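Local coordinates for Thiol:disulfide interchange protein DsbA (Pseudomonas aeruginosa, PDB 5DCH), which probably helps disulfide bonds form in periplasmic proteins by passing its own disulfide on to them, as a thioredoxin-family oxidoreductase, at residues V30-Y35 with V61-L66. The protein carries 1 engineered substitution. Sequence-based numbering, arbitrary orientation.
Sequences VELFWY and VRLPAL. With 1YO (3-[(2-methylbenzyl)sulfanyl]-4H-1,2,4-triazol-4-amine), chain B.
Glu31 and Arg62 are partners in a parallel strand pair, and their side chains run alongside each other on the same face of the sheet. OE1 of Glu31 takes Arg62 NE at 2.8 Å, a salt bridge whose hydrogen-bond component is weak and bent (N-H...O 125°), with the carboxylate and guanidinium planes 60° apart. Just before the charge, the arginine chain crosses Phe33 at about a right angle and lays CD over one face of the ring, 4.0 Å from its centroid, a CH-pi contact. Phe33 is brought there by its chi1 of 85°, which sets CG between the backbone N and carbonyl carbon and brings the CD1-CE1 side of the ring against Arg62.

On the other face, Val30 CG1 packs on Leu63 CB at 3.9 Å, while Leu32 and Leu63 lie side by side, CD2 to CD2 4.0 Å. Beyond them sits the bound triazole compound: Val61 CG1 approaches its sulfur SAK at 3.9 Å and Leu63 CD1 reaches the methylbenzyl ring.

Four backbone hydrogen bonds fix the register, from Glu31 N to Val61 O (2.9 Å) through Leu63 N to Glu31 O and Phe33 N to Leu63 O, ending with Ala65 N to Phe33 O just past the strand.

Arg62 has a second acidic partner, its NH2 forming a salt bridge with Glu44, and Phe33 touches Cys40 of the predicted redox-active pair. Strands 27-33 and 58-64 are joined through helix 38-52 as a beta-alpha-beta unit of the thioredoxin fold; that helix packs against Glu31 and Arg62, helix 87-99 meets Phe33, and strand 155-158 continues the sheet beyond Val30 and Leu32.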
loop_
_atom_site.group_PDB
_atom_site.type_symbol
_atom_site.label_atom_id
_atom_site.label_comp_id
_atom_site.label_asym_id
_atom_site.label_seq_id
_atom_site.Cartn_x
_atom_site.Cartn_y
_atom_site.Cartn_z
ATOM N N VAL A 30 5.865 0.947 4.264
ATOM C CA VAL A 30 5.023 0.961 3.068
ATOM C C VAL A 30 4.657 -0.465 2.688
ATOM O O VAL A 30 5.525 -1.330 2.657
ATOM C CB VAL A 30 5.777 1.574 1.889
ATOM C CG1 VAL A 30 4.996 1.389 0.583
ATOM C CG2 VAL A 30 6.075 3.036 2.123
ATOM N N GLU A 31 3.373 -0.698 2.469
ATOM C CA GLU A 31 2.936 -1.910 1.753
ATOM C C GLU A 31 2.509 -1.525 0.354
ATOM O O GLU A 31 1.570 -0.761 0.174
ATOM C CB GLU A 31 1.774 -2.637 2.448
ATOM C CG GLU A 31 1.420 -3.952 1.742
ATOM C CD GLU A 31 0.008 -4.458 1.967
ATOM O OE1 GLU A 31 -0.813 -3.750 2.568
ATOM O OE2 GLU A 31 -0.278 -5.590 1.510
ATOM N N LEU A 32 3.225 -2.040 -0.642
ATOM C CA LEU A 32 2.791 -1.888 -2.019
ATOM C C LEU A 32 1.859 -3.040 -2.339
ATOM O O LEU A 32 2.158 -4.190 -2.037
ATOM C CB LEU A 32 3.988 -1.879 -2.967
ATOM C CG LEU A 32 4.858 -0.636 -2.842
ATOM C CD1 LEU A 32 5.958 -0.926 -1.877
ATOM C CD2 LEU A 32 5.419 -0.218 -4.182
ATOM N N PHE A 33 0.719 -2.706 -2.933
ATOM C CA PHE A 33 -0.350 -3.666 -3.117
ATOM C C PHE A 33 -1.162 -3.336 -4.354
ATOM O O PHE A 33 -1.018 -2.264 -4.956
ATOM C CB PHE A 33 -1.257 -3.661 -1.878
ATOM C CG PHE A 33 -2.303 -2.593 -1.923
ATOM C CD1 PHE A 33 -1.962 -1.261 -1.740
ATOM C CD2 PHE A 33 -3.616 -2.903 -2.177
ATOM C CE1 PHE A 33 -2.911 -0.286 -1.821
ATOM C CE2 PHE A 33 -4.569 -1.918 -2.264
ATOM C CZ PHE A 33 -4.216 -0.620 -2.101
ATOM N N TRP A 34 -2.020 -4.272 -4.734
ATOM C CA TRP A 34 -3.047 -4.029 -5.737
ATOM C C TRP A 34 -4.317 -4.696 -5.203
ATOM O O TRP A 34 -4.278 -5.839 -4.744
ATOM C CB TRP A 34 -2.626 -4.632 -7.095
ATOM C CG TRP A 34 -3.719 -4.765 -8.116
ATOM C CD1 TRP A 34 -4.690 -3.858 -8.407
ATOM C CD2 TRP A 34 -3.945 -5.887 -8.984
ATOM N NE1 TRP A 34 -5.515 -4.351 -9.391
ATOM C CE2 TRP A 34 -5.094 -5.603 -9.747
ATOM C CE3 TRP A 34 -3.311 -7.113 -9.161
ATOM C CZ2 TRP A 34 -5.583 -6.488 -10.720
ATOM C CZ3 TRP A 34 -3.808 -7.989 -10.107
ATOM C CH2 TRP A 34 -4.941 -7.681 -10.851
ATOM N N TYR A 35 -5.446 -3.990 -5.248
ATOM C CA TYR A 35 -6.705 -4.547 -4.754
ATOM C C TYR A 35 -7.055 -5.894 -5.394
ATOM O O TYR A 35 -7.700 -6.737 -4.779
ATOM C CB TYR A 35 -7.866 -3.593 -5.034
ATOM C CG TYR A 35 -8.065 -2.391 -4.119
ATOM C CD1 TYR A 35 -8.215 -2.529 -2.740
ATOM C CD2 TYR A 35 -8.198 -1.110 -4.657
ATOM C CE1 TYR A 35 -8.447 -1.421 -1.932
ATOM C CE2 TYR A 35 -8.435 -0.014 -3.861
ATOM C CZ TYR A 35 -8.554 -0.167 -2.506
ATOM O OH TYR A 35 -8.808 0.952 -1.730
ATOM N N VAL A 61 1.886 3.194 5.572
ATOM C CA VAL A 61 1.339 3.713 4.329
ATOM C C VAL A 61 1.066 2.529 3.405
ATOM O O VAL A 61 1.928 1.666 3.238
ATOM C CB VAL A 61 2.398 4.600 3.582
ATOM C CG1 VAL A 61 1.861 5.100 2.234
ATOM C CG2 VAL A 61 2.861 5.748 4.450
ATOM N N ARG A 62 -0.120 2.489 2.812
ATOM C CA ARG A 62 -0.349 1.642 1.654
ATOM C C ARG A 62 -0.129 2.462 0.397
ATOM O O ARG A 62 -0.572 3.603 0.294
ATOM C CB ARG A 62 -1.769 1.080 1.657
ATOM C CG ARG A 62 -1.903 -0.135 2.502
ATOM C CD ARG A 62 -3.017 -1.035 1.996
ATOM N NE ARG A 62 -3.159 -2.195 2.860
ATOM C CZ ARG A 62 -3.693 -2.140 4.069
ATOM N NH1 ARG A 62 -4.144 -0.980 4.538
ATOM N NH2 ARG A 62 -3.769 -3.236 4.810
ATOM N N LEU A 63 0.554 1.859 -0.565
ATOM C CA LEU A 63 0.856 2.512 -1.832
ATOM C C LEU A 63 0.429 1.573 -2.941
ATOM O O LEU A 63 0.898 0.437 -2.989
ATOM C CB LEU A 63 2.361 2.753 -1.955
ATOM C CG LEU A 63 2.838 3.615 -3.127
ATOM C CD1 LEU A 63 2.369 5.078 -2.958
ATOM C CD2 LEU A 63 4.354 3.555 -3.267
ATOM N N PRO A 64 -0.470 2.029 -3.814
ATOM C CA PRO A 64 -0.863 1.127 -4.894
ATOM C C PRO A 64 0.271 0.950 -5.885
ATOM O O PRO A 64 0.950 1.927 -6.187
ATOM C CB PRO A 64 -2.021 1.868 -5.549
ATOM C CG PRO A 64 -1.635 3.321 -5.381
ATOM C CD PRO A 64 -0.963 3.402 -4.028
ATOM N N ALA A 65 0.452 -0.269 -6.392
ATOM C CA ALA A 65 1.443 -0.542 -7.422
ATOM C C ALA A 65 0.785 -0.239 -8.763
ATOM O O ALA A 65 -0.193 -0.880 -9.142
ATOM C CB ALA A 65 1.887 -1.994 -7.348
ATOM N N LEU A 66 1.309 0.759 -9.465
ATOM C CA LEU A 66 0.685 1.231 -10.695
ATOM C C LEU A 66 1.458 0.648 -11.848
ATOM O O LEU A 66 2.227 1.346 -12.523
ATOM C CB LEU A 66 0.672 2.758 -10.732
ATOM C CG LEU A 66 0.014 3.421 -9.516
ATOM C CD1 LEU A 66 0.122 4.930 -9.618
ATOM C CD2 LEU A 66 -1.452 2.996 -9.391
HETATM C CAA 1YO B . 3.691 10.216 -2.514
HETATM C CAC 1YO B . 0.589 8.709 -4.018
HETATM C CAD 1YO B . -0.006 8.141 -2.902
HETATM C CAE 1YO B . 1.791 9.384 -3.900
HETATM C CAF 1YO B . 0.598 8.249 -1.661
HETATM C CAG 1YO B . 7.522 8.555 0.083
HETATM C CAH 1YO B . 2.471 9.052 -0.226
HETATM C CAL 1YO B . 2.396 9.492 -2.661
HETATM C CAM 1YO B . 1.794 8.936 -1.546
HETATM C CAN 1YO B . 5.318 8.490 -0.031
HETATM N NAB 1YO B . 6.380 6.406 0.495
HETATM N NAI 1YO B . 7.052 9.777 -0.194
HETATM N NAJ 1YO B . 5.719 9.740 -0.269
HETATM N NAO 1YO B . 6.426 7.731 0.212
HETATM S SAK 1YO B . 3.696 7.812 0.033
#